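Local coordinates for protein 4-alpha-glucanotransferase (PDB 5B68) that is a 4-alpha-glucanotransferase (amylomaltase), a bacterial TIM-barrel enzyme that carries a beta-sandwich domain toward its N-terminus, at residues Arg67-Pro75 / Leu85-Asp93; Met221-Pro229 / Phe327-Gln338. All blocks are in the same frame, centred on the assembly; numbering follows the deposited sequence.

Interaction 1 of 2, residues Arg67-Pro75 / Leu85-Asp93. With SO4 (sulfate ion), chain G.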
loop_
_atom_site.group_PDB
_atom_site.type_symbol
_atom_site.label_atom_id
_atom_site.label_comp_id
_atom_site.label_asym_id
_atom_site.label_seq_id
_atom_site.Cartn_x
_atom_site.Cartn_y
_atom_site.Cartn_z
ATOM N N ARG A 67 14.372 31.278 5.168
ATOM C CA ARG A 67 13.765 30.348 6.081
ATOM C C ARG A 67 14.656 29.134 6.273
ATOM O O ARG A 67 14.767 28.659 7.397
ATOM C CB ARG A 67 12.351 30.004 5.618
ATOM C CG ARG A 67 11.383 31.133 6.080
ATOM C CD ARG A 67 10.100 31.237 5.269
ATOM N NE ARG A 67 9.322 32.407 5.694
ATOM C CZ ARG A 67 8.234 32.836 5.053
ATOM N NH1 ARG A 67 7.792 32.203 3.966
ATOM N NH2 ARG A 67 7.558 33.897 5.498
ATOM N N GLU A 68 15.352 28.711 5.220
ATOM C CA GLU A 68 16.312 27.599 5.362
ATOM C C GLU A 68 17.446 28.011 6.270
ATOM O O GLU A 68 17.899 27.198 7.077
ATOM C CB GLU A 68 16.899 27.134 4.059
ATOM C CG GLU A 68 15.960 26.265 3.216
ATOM C CD GLU A 68 15.462 25.076 3.982
ATOM O OE1 GLU A 68 16.302 24.194 4.246
ATOM O OE2 GLU A 68 14.272 25.027 4.330
ATOM N N PHE A 69 17.847 29.272 6.169
ATOM C CA PHE A 69 18.979 29.778 6.976
ATOM C C PHE A 69 18.655 29.953 8.422
ATOM O O PHE A 69 19.577 30.020 9.252
ATOM C CB PHE A 69 19.608 31.044 6.319
ATOM C CG PHE A 69 21.036 31.222 6.681
ATOM C CD1 PHE A 69 21.995 30.475 6.039
ATOM C CD2 PHE A 69 21.406 32.049 7.766
ATOM C CE1 PHE A 69 23.341 30.629 6.393
ATOM C CE2 PHE A 69 22.721 32.196 8.129
ATOM C CZ PHE A 69 23.690 31.455 7.465
ATOM N N THR A 70 17.367 30.019 8.793
ATOM C CA THR A 70 16.952 30.191 10.179
ATOM C C THR A 70 16.354 28.924 10.772
ATOM O O THR A 70 15.846 28.931 11.877
ATOM C CB THR A 70 15.989 31.374 10.319
ATOM O OG1 THR A 70 14.870 31.185 9.433
ATOM C CG2 THR A 70 16.730 32.596 9.870
ATOM N N ARG A 71 16.477 27.788 10.102
ATOM C CA ARG A 71 16.107 26.487 10.679
ATOM C C ARG A 71 17.149 26.068 11.702
ATOM O O ARG A 71 18.293 25.813 11.327
ATOM C CB ARG A 71 16.095 25.394 9.589
ATOM C CG ARG A 71 14.862 25.349 8.679
ATOM C CD ARG A 71 14.856 24.040 7.882
ATOM N NE ARG A 71 13.737 23.997 6.930
ATOM C CZ ARG A 71 12.481 23.697 7.265
ATOM N NH1 ARG A 71 11.538 23.699 6.295
ATOM N NH2 ARG A 71 12.169 23.423 8.507
ATOM N N PRO A 72 16.773 25.984 12.949
ATOM C CA PRO A 72 17.802 25.693 13.915
ATOM C C PRO A 72 18.389 24.301 13.726
ATOM O O PRO A 72 19.636 24.145 13.751
ATOM C CB PRO A 72 17.086 25.864 15.258
ATOM C CG PRO A 72 15.969 26.829 14.977
ATOM C CD PRO A 72 15.506 26.422 13.601
ATOM N N LEU A 73 17.514 23.305 13.514
ATOM C CA LEU A 73 17.887 21.988 13.072
ATOM C C LEU A 73 17.201 21.713 11.739
ATOM O O LEU A 73 16.217 22.384 11.405
ATOM C CB LEU A 73 17.453 20.920 14.060
ATOM C CG LEU A 73 18.328 20.851 15.346
ATOM C CD1 LEU A 73 17.660 20.086 16.409
ATOM C CD2 LEU A 73 19.703 20.261 15.019
ATOM N N PRO A 74 17.631 20.659 11.059
ATOM C CA PRO A 74 16.896 20.288 9.853
ATOM C C PRO A 74 15.491 19.824 10.236
ATOM O O PRO A 74 15.191 19.522 11.421
ATOM C CB PRO A 74 17.732 19.163 9.239
ATOM C CG PRO A 74 19.079 19.361 9.835
ATOM C CD PRO A 74 18.873 19.886 11.210
ATOM N N PRO A 75 14.597 19.768 9.235
ATOM C CA PRO A 75 13.237 19.229 9.538
ATOM C C PRO A 75 13.318 17.879 10.225
ATOM O O PRO A 75 12.617 17.662 11.209
ATOM C CB PRO A 75 12.621 19.045 8.125
ATOM C CG PRO A 75 13.378 19.985 7.267
ATOM C CD PRO A 75 14.780 20.113 7.792
ATOM N N LEU A 85 26.940 11.048 8.975
ATOM C CA LEU A 85 26.321 12.060 8.217
ATOM C C LEU A 85 26.522 13.442 8.847
ATOM O O LEU A 85 26.435 13.566 10.061
ATOM C CB LEU A 85 24.834 11.725 8.090
ATOM C CG LEU A 85 23.970 12.761 7.361
ATOM C CD1 LEU A 85 22.886 12.037 6.593
ATOM C CD2 LEU A 85 23.298 13.767 8.264
ATOM N N VAL A 86 26.724 14.433 7.982
ATOM C CA VAL A 86 26.997 15.815 8.393
ATOM C C VAL A 86 25.722 16.621 8.166
ATOM O O VAL A 86 25.165 16.582 7.090
ATOM C CB VAL A 86 28.186 16.416 7.651
ATOM C CG1 VAL A 86 28.383 17.879 8.009
ATOM C CG2 VAL A 86 29.463 15.595 7.966
ATOM N N PHE A 87 25.301 17.408 9.162
ATOM C CA PHE A 87 24.076 18.251 9.046
ATOM C C PHE A 87 24.386 19.701 9.568
ATOM O O PHE A 87 25.293 19.906 10.383
ATOM C CB PHE A 87 22.884 17.629 9.818
ATOM C CG PHE A 87 23.111 17.484 11.287
ATOM C CD1 PHE A 87 23.819 16.399 11.815
ATOM C CD2 PHE A 87 22.695 18.459 12.152
ATOM C CE1 PHE A 87 24.086 16.314 13.160
ATOM C CE2 PHE A 87 22.966 18.358 13.515
ATOM C CZ PHE A 87 23.625 17.290 14.027
ATOM N N PRO A 88 23.618 20.679 9.106
ATOM C CA PRO A 88 23.702 22.082 9.496
ATOM C C PRO A 88 22.860 22.403 10.702
ATOM O O PRO A 88 21.806 21.833 10.910
ATOM C CB PRO A 88 23.220 22.842 8.247
ATOM C CG PRO A 88 22.204 21.889 7.694
ATOM C CD PRO A 88 22.699 20.508 7.967
ATOM N N VAL A 89 23.380 23.275 11.544
ATOM C CA VAL A 89 22.648 23.898 12.641
ATOM C C VAL A 89 22.736 25.436 12.445
ATOM O O VAL A 89 23.786 25.940 12.009
ATOM C CB VAL A 89 23.305 23.487 13.952
ATOM C CG1 VAL A 89 22.898 24.350 15.129
ATOM C CG2 VAL A 89 22.984 22.028 14.290
ATOM N N HIS A 90 21.654 26.161 12.718
ATOM C CA HIS A 90 21.621 27.605 12.668
ATOM C C HIS A 90 21.294 28.133 14.049
ATOM O O HIS A 90 20.311 27.709 14.681
ATOM C CB HIS A 90 20.607 28.086 11.662
ATOM C CG HIS A 90 20.890 27.599 10.281
ATOM N ND1 HIS A 90 21.947 28.080 9.537
ATOM C CD2 HIS A 90 20.367 26.587 9.573
ATOM C CE1 HIS A 90 21.995 27.450 8.379
ATOM N NE2 HIS A 90 21.069 26.518 8.387
ATOM N N VAL A 91 22.136 29.054 14.540
ATOM C CA VAL A 91 21.923 29.737 15.838
ATOM C C VAL A 91 22.152 31.258 15.669
ATOM O O VAL A 91 22.817 31.694 14.710
ATOM C CB VAL A 91 22.856 29.218 16.945
ATOM C CG1 VAL A 91 22.536 27.802 17.327
ATOM C CG2 VAL A 91 24.327 29.351 16.543
ATOM N N HIS A 92 21.624 32.071 16.595
ATOM C CA HIS A 92 21.985 33.509 16.600
ATOM C C HIS A 92 23.532 33.610 16.705
ATOM O O HIS A 92 24.141 32.928 17.494
ATOM C CB HIS A 92 21.381 34.195 17.794
ATOM C CG HIS A 92 19.895 34.279 17.767
ATOM N ND1 HIS A 92 19.107 33.598 16.858
ATOM C CD2 HIS A 92 19.036 34.923 18.588
ATOM C CE1 HIS A 92 17.827 33.828 17.124
ATOM N NE2 HIS A 92 17.762 34.628 18.166
ATOM N N ASP A 93 24.137 34.398 15.855
ATOM C CA ASP A 93 25.591 34.436 15.745
ATOM C C ASP A 93 26.238 34.820 17.096
ATOM O O ASP A 93 25.767 35.703 17.773
ATOM C CB ASP A 93 25.998 35.370 14.628
ATOM C CG ASP A 93 27.482 35.323 14.320
ATOM O OD1 ASP A 93 28.094 34.239 14.175
ATOM O OD2 ASP A 93 28.014 36.400 14.124
HETATM S S SO4 G . 4.685 34.502 3.058
HETATM O O1 SO4 G . 5.291 33.164 2.877
HETATM O O2 SO4 G . 5.456 35.244 4.105
HETATM O O3 SO4 G . 4.773 35.293 1.817
HETATM O O4 SO4 G . 3.279 34.171 3.492
HETATM O O HOH W 1 19.585 23.400 10.280
#
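A single direct hydrogen bond joins the two backbones, from His-90 N to Pro-72 O at 3.0 Å, bent to 157° at the hydrogen. Two CA-H...O contacts flank it, Val-89 CA to Pro-72 O and Pro-72 CA to His-90 O (3.3 Å). One water adds a bridge by donating to both Arg-71 O and Pro-88 O.

Aromatic contacts centre on the His-90 imidazole, whose CG lies anti to its own carbonyl carbon (chi1 -60°), directing the ring toward the end of helix 54-69. The CA of Phe-69 sits over one face of it, 4.1 Å from the centroid and almost on the ring normal. The Phe-69 ring meets the imidazole obliquely, with planes 46° apart, and takes CE1 of His-90 over one face. The contact sets the helix end and the linker leaving it against strand 86-92 of the N-terminal beta sandwich, which pairs antiparallel with strand 126-134.

Apolar contacts continue beyond the turn: Leu-73 CD2 rests 3.8 Å from Val-89 CG2 and also reaches Phe-87 CE2, while the Pro-74 ring crosses Phe-87 at about a right angle.

Arg-71 NE forms a salt bridge with Glu-68 OE2 (2.8 Å), and Arg-71 NH1 another with Glu-437. Off the interface, Arg-67, Arg-59, Gln-60 and Asn-45 bind a sulfate, probably from the crystallisation liquor.

Interaction 2 of 2, residues Met221-Pro229 / Phe327-Gln338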
loop_
_atom_site.group_PDB
_atom_site.type_symbol
_atom_site.label_atom_id
_atom_site.label_comp_id
_atom_site.label_asym_id
_atom_site.label_seq_id
_atom_site.Cartn_x
_atom_site.Cartn_y
_atom_site.Cartn_z
ATOM N N MET A 221 -6.159 -4.003 3.727
ATOM C CA MET A 221 -7.206 -4.178 4.751
ATOM C C MET A 221 -7.486 -2.901 5.586
ATOM O O MET A 221 -7.999 -2.945 6.728
ATOM C CB MET A 221 -6.730 -5.266 5.683
ATOM C CG MET A 221 -6.354 -6.584 4.986
ATOM S SD MET A 221 -7.852 -7.434 4.454
ATOM C CE MET A 221 -8.298 -8.162 6.030
ATOM N N HIS A 222 -7.107 -1.782 5.002
ATOM C CA HIS A 222 -7.221 -0.489 5.647
ATOM C C HIS A 222 -8.699 -0.107 5.863
ATOM O O HIS A 222 -9.586 -0.408 5.059
ATOM C CB HIS A 222 -6.622 0.622 4.804
ATOM C CG HIS A 222 -5.285 0.362 4.205
ATOM N ND1 HIS A 222 -4.172 0.139 4.975
ATOM C CD2 HIS A 222 -4.861 0.379 2.914
ATOM C CE1 HIS A 222 -3.120 0.009 4.180
ATOM N NE2 HIS A 222 -3.526 0.089 2.931
ATOM N N ALA A 223 -8.951 0.606 6.942
ATOM C CA ALA A 223 -10.307 1.000 7.269
ATOM C C ALA A 223 -10.888 1.938 6.225
ATOM O O ALA A 223 -10.199 2.769 5.683
ATOM C CB ALA A 223 -10.353 1.650 8.639
ATOM N N ALA A 224 -12.179 1.800 5.991
ATOM C CA ALA A 224 -12.902 2.699 5.136
ATOM C C ALA A 224 -13.901 3.440 6.015
ATOM O O ALA A 224 -13.652 3.646 7.170
ATOM C CB ALA A 224 -13.582 1.953 4.007
ATOM N N GLU A 225 -15.007 3.870 5.449
ATOM C CA GLU A 225 -16.059 4.483 6.232
ATOM C C GLU A 225 -16.467 3.640 7.437
ATOM O O GLU A 225 -16.523 2.440 7.335
ATOM C CB GLU A 225 -17.258 4.755 5.331
ATOM C CG GLU A 225 -16.971 5.764 4.235
ATOM C CD GLU A 225 -16.443 5.149 2.948
ATOM O OE1 GLU A 225 -16.200 3.941 2.918
ATOM O OE2 GLU A 225 -16.255 5.884 1.973
ATOM N N PRO A 226 -16.712 4.278 8.583
ATOM C CA PRO A 226 -17.012 3.576 9.797
ATOM C C PRO A 226 -18.418 3.015 9.887
ATOM O O PRO A 226 -18.700 2.273 10.841
ATOM C CB PRO A 226 -16.831 4.655 10.888
ATOM C CG PRO A 226 -17.133 5.938 10.200
ATOM C CD PRO A 226 -16.813 5.747 8.727
ATOM N N LEU A 227 -19.296 3.351 8.952
ATOM C CA LEU A 227 -20.594 2.695 8.827
ATOM C C LEU A 227 -21.011 2.760 7.367
ATOM O O LEU A 227 -20.504 3.583 6.656
ATOM C CB LEU A 227 -21.648 3.317 9.741
ATOM C CG LEU A 227 -22.054 4.758 9.515
ATOM C CD1 LEU A 227 -23.145 5.158 10.492
ATOM C CD2 LEU A 227 -20.869 5.683 9.651
ATOM N N PRO A 228 -21.920 1.917 6.914
ATOM C CA PRO A 228 -22.300 1.930 5.498
ATOM C C PRO A 228 -23.027 3.213 5.130
ATOM O O PRO A 228 -23.603 3.773 6.033
ATOM C CB PRO A 228 -23.262 0.754 5.370
ATOM C CG PRO A 228 -23.436 0.181 6.714
ATOM C CD PRO A 228 -22.760 1.029 7.720
ATOM N N PRO A 229 -23.015 3.725 3.814
ATOM C CA PRO A 229 -22.316 2.897 2.819
ATOM C C PRO A 229 -20.805 3.020 2.832
ATOM O O PRO A 229 -20.291 4.060 3.169
ATOM C CB PRO A 229 -22.851 3.405 1.490
ATOM C CG PRO A 229 -22.936 4.843 1.694
ATOM C CD PRO A 229 -23.567 4.951 3.041
ATOM N N PHE A 327 -8.403 8.982 15.050
ATOM C CA PHE A 327 -9.142 8.196 14.079
ATOM C C PHE A 327 -10.585 7.879 14.653
ATOM O O PHE A 327 -11.583 8.039 13.974
ATOM C CB PHE A 327 -8.429 6.870 13.826
ATOM C CG PHE A 327 -9.267 5.905 13.020
ATOM C CD1 PHE A 327 -9.484 6.160 11.714
ATOM C CD2 PHE A 327 -9.802 4.762 13.600
ATOM C CE1 PHE A 327 -10.239 5.289 10.947
ATOM C CE2 PHE A 327 -10.552 3.902 12.843
ATOM C CZ PHE A 327 -10.785 4.182 11.538
ATOM N N ALA A 328 -10.604 7.400 15.865
ATOM C CA ALA A 328 -11.834 6.937 16.531
ATOM C C ALA A 328 -12.795 8.128 16.763
ATOM O O ALA A 328 -13.989 7.983 16.635
ATOM C CB ALA A 328 -11.507 6.275 17.828
ATOM N N THR A 329 -12.235 9.289 17.059
ATOM C CA THR A 329 -13.052 10.496 17.263
ATOM C C THR A 329 -13.666 10.928 15.942
ATOM O O THR A 329 -14.826 11.289 15.886
ATOM C CB THR A 329 -12.224 11.637 17.865
ATOM O OG1 THR A 329 -11.663 11.212 19.112
ATOM C CG2 THR A 329 -13.076 12.893 18.011
ATOM N N TRP A 330 -12.898 10.881 14.855
ATOM C CA TRP A 330 -13.383 11.134 13.532
ATOM C C TRP A 330 -14.536 10.161 13.210
ATOM O O TRP A 330 -15.556 10.601 12.656
ATOM C CB TRP A 330 -12.268 11.040 12.458
ATOM C CG TRP A 330 -12.732 11.224 11.060
ATOM C CD1 TRP A 330 -12.758 12.366 10.351
ATOM C CD2 TRP A 330 -13.240 10.193 10.185
ATOM N NE1 TRP A 330 -13.297 12.130 9.091
ATOM C CE2 TRP A 330 -13.595 10.804 8.983
ATOM C CE3 TRP A 330 -13.418 8.814 10.326
ATOM C CZ2 TRP A 330 -14.144 10.086 7.904
ATOM C CZ3 TRP A 330 -13.979 8.085 9.226
ATOM C CH2 TRP A 330 -14.321 8.730 8.067
ATOM N N CYS A 331 -14.374 8.878 13.526
ATOM C CA CYS A 331 -15.483 7.917 13.299
ATOM C C CYS A 331 -16.758 8.305 14.085
ATOM O O CYS A 331 -17.823 8.273 13.547
ATOM C CB CYS A 331 -15.135 6.532 13.719
ATOM S SG CYS A 331 -13.775 5.855 12.640
ATOM N N ALA A 332 -16.576 8.660 15.335
ATOM C CA ALA A 332 -17.704 9.120 16.190
ATOM C C ALA A 332 -18.388 10.319 15.575
ATOM O O ALA A 332 -19.645 10.357 15.413
ATOM C CB ALA A 332 -17.161 9.395 17.595
ATOM N N ASP A 333 -17.603 11.275 15.093
ATOM C CA ASP A 333 -18.170 12.446 14.454
ATOM C C ASP A 333 -18.938 12.128 13.166
ATOM O O ASP A 333 -19.970 12.773 12.920
ATOM C CB ASP A 333 -17.123 13.502 14.166
ATOM C CG ASP A 333 -16.611 14.176 15.425
ATOM O OD1 ASP A 333 -17.290 14.083 16.478
ATOM O OD2 ASP A 333 -15.505 14.746 15.338
ATOM N N ARG A 334 -18.413 11.225 12.341
ATOM C CA ARG A 334 -19.078 10.816 11.114
ATOM C C ARG A 334 -20.379 10.074 11.388
ATOM O O ARG A 334 -21.378 10.299 10.750
ATOM C CB ARG A 334 -18.148 9.946 10.267
ATOM C CG ARG A 334 -17.220 10.752 9.370
ATOM C CD ARG A 334 -17.861 11.057 8.027
ATOM N NE ARG A 334 -18.587 9.878 7.578
ATOM C CZ ARG A 334 -18.336 9.185 6.472
ATOM N NH1 ARG A 334 -19.054 8.108 6.212
ATOM N NH2 ARG A 334 -17.395 9.562 5.631
ATOM N N GLU A 335 -20.342 9.185 12.356
ATOM C CA GLU A 335 -21.519 8.458 12.773
ATOM C C GLU A 335 -22.627 9.450 13.232
ATOM O O GLU A 335 -23.803 9.348 12.860
ATOM C CB GLU A 335 -21.221 7.466 13.901
ATOM C CG GLU A 335 -22.505 6.869 14.466
ATOM C CD GLU A 335 -22.366 5.785 15.488
ATOM O OE1 GLU A 335 -23.382 5.493 16.146
ATOM O OE2 GLU A 335 -21.288 5.210 15.683
ATOM N N THR A 336 -22.245 10.376 14.098
ATOM C CA THR A 336 -23.234 11.333 14.648
ATOM C C THR A 336 -23.864 12.229 13.572
ATOM O O THR A 336 -25.056 12.507 13.638
ATOM C CB THR A 336 -22.577 12.140 15.747
ATOM O OG1 THR A 336 -22.107 11.218 16.761
ATOM C CG2 THR A 336 -23.584 13.156 16.274
ATOM N N ALA A 337 -23.066 12.680 12.597
ATOM C CA ALA A 337 -23.516 13.485 11.460
ATOM C C ALA A 337 -24.470 12.745 10.528
ATOM O O ALA A 337 -25.339 13.392 9.933
ATOM C CB ALA A 337 -22.324 13.994 10.650
ATOM N N GLN A 338 -24.278 11.421 10.376
ATOM C CA GLN A 338 -25.106 10.581 9.483
ATOM C C GLN A 338 -26.296 9.970 10.172
ATOM O O GLN A 338 -27.228 9.565 9.495
ATOM C CB GLN A 338 -24.289 9.431 8.873
ATOM C CG GLN A 338 -23.326 9.923 7.823
ATOM C CD GLN A 338 -22.358 8.836 7.375
ATOM O OE1 GLN A 338 -21.156 8.981 7.568
ATOM N NE2 GLN A 338 -22.880 7.737 6.791
HETATM O O HOH W 2 -20.749 6.123 5.222
#
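Pro-226 brings the irregular 221-229 backbone closest to helix 307-338, its CA 5.8 Å from that of Cys-331, whereas Ala-223 and Phe-327 are 10.0 Å apart at CA; no direct hydrogen bond joins the two segments. The Pro-226 ring meets three helix side chains. Its CB touches Cys-331 SG at 3.7 Å, its CD approaches Trp-330 CZ3 at 3.7 Å, the two side chains crossing at about a right angle, and CD also lies over one face of the Arg-334 guanidinium, toward its rim. Trp-330 has CG anti to the backbone N (chi1 177°), which brings the far end of the indole up to the proline. Nearer the start of the loop, Ala-223 CB meets Phe-327 CZ obliquely at 3.9 Å.

Arg-334 bends at chi2 and chi3 (-88° and -40°), folding the chain over so that NE and NH1 both make weak bonds to Gln-338 OE1, one turn further on. NH1 packs against Glu-225 CG at 3.7 Å, yet the Glu-225 carboxylate turns to Thr-230 and Glu-231. Leu-227 and Gln-338 run alongside each other head to tail, with Leu-227 CD2 3.9 Å from Gln-338 OE1; a water donating to Leu-227 O and accepting from Gln-338 NE2 links loop and helix there.

The loop follows strand 215-218 of the parallel barrel sheet. Helix 349-376 packs on Cys-331 and Glu-335, helix 396-400 on Phe-327 and Trp-330, and helix 286-301 on Pro-228.

Interaction 1 and interaction 2 are separate along the chain and in space, with centres 41 Å apart and nearest atoms about 23 Å apart. Interaction 1 joins the end of helix 54-69 and the linker after it to strand 86-92 of the N-terminal beta sandwich, its centre about 34 Å from the centre of the chain; interaction 2 sets a barrel-region loop against a helix, its centre about 21 Å from the chain centre. Each combines buried side chains (Phe-69, Leu-73, His-90; Pro-226, Trp-330, Cys-331) with an exposed one (Pro-88; Gln-338). Interaction 1 has a direct backbone bond; in interaction 2 the helix amides bond within the helix, and the segments meet through side chains and a water.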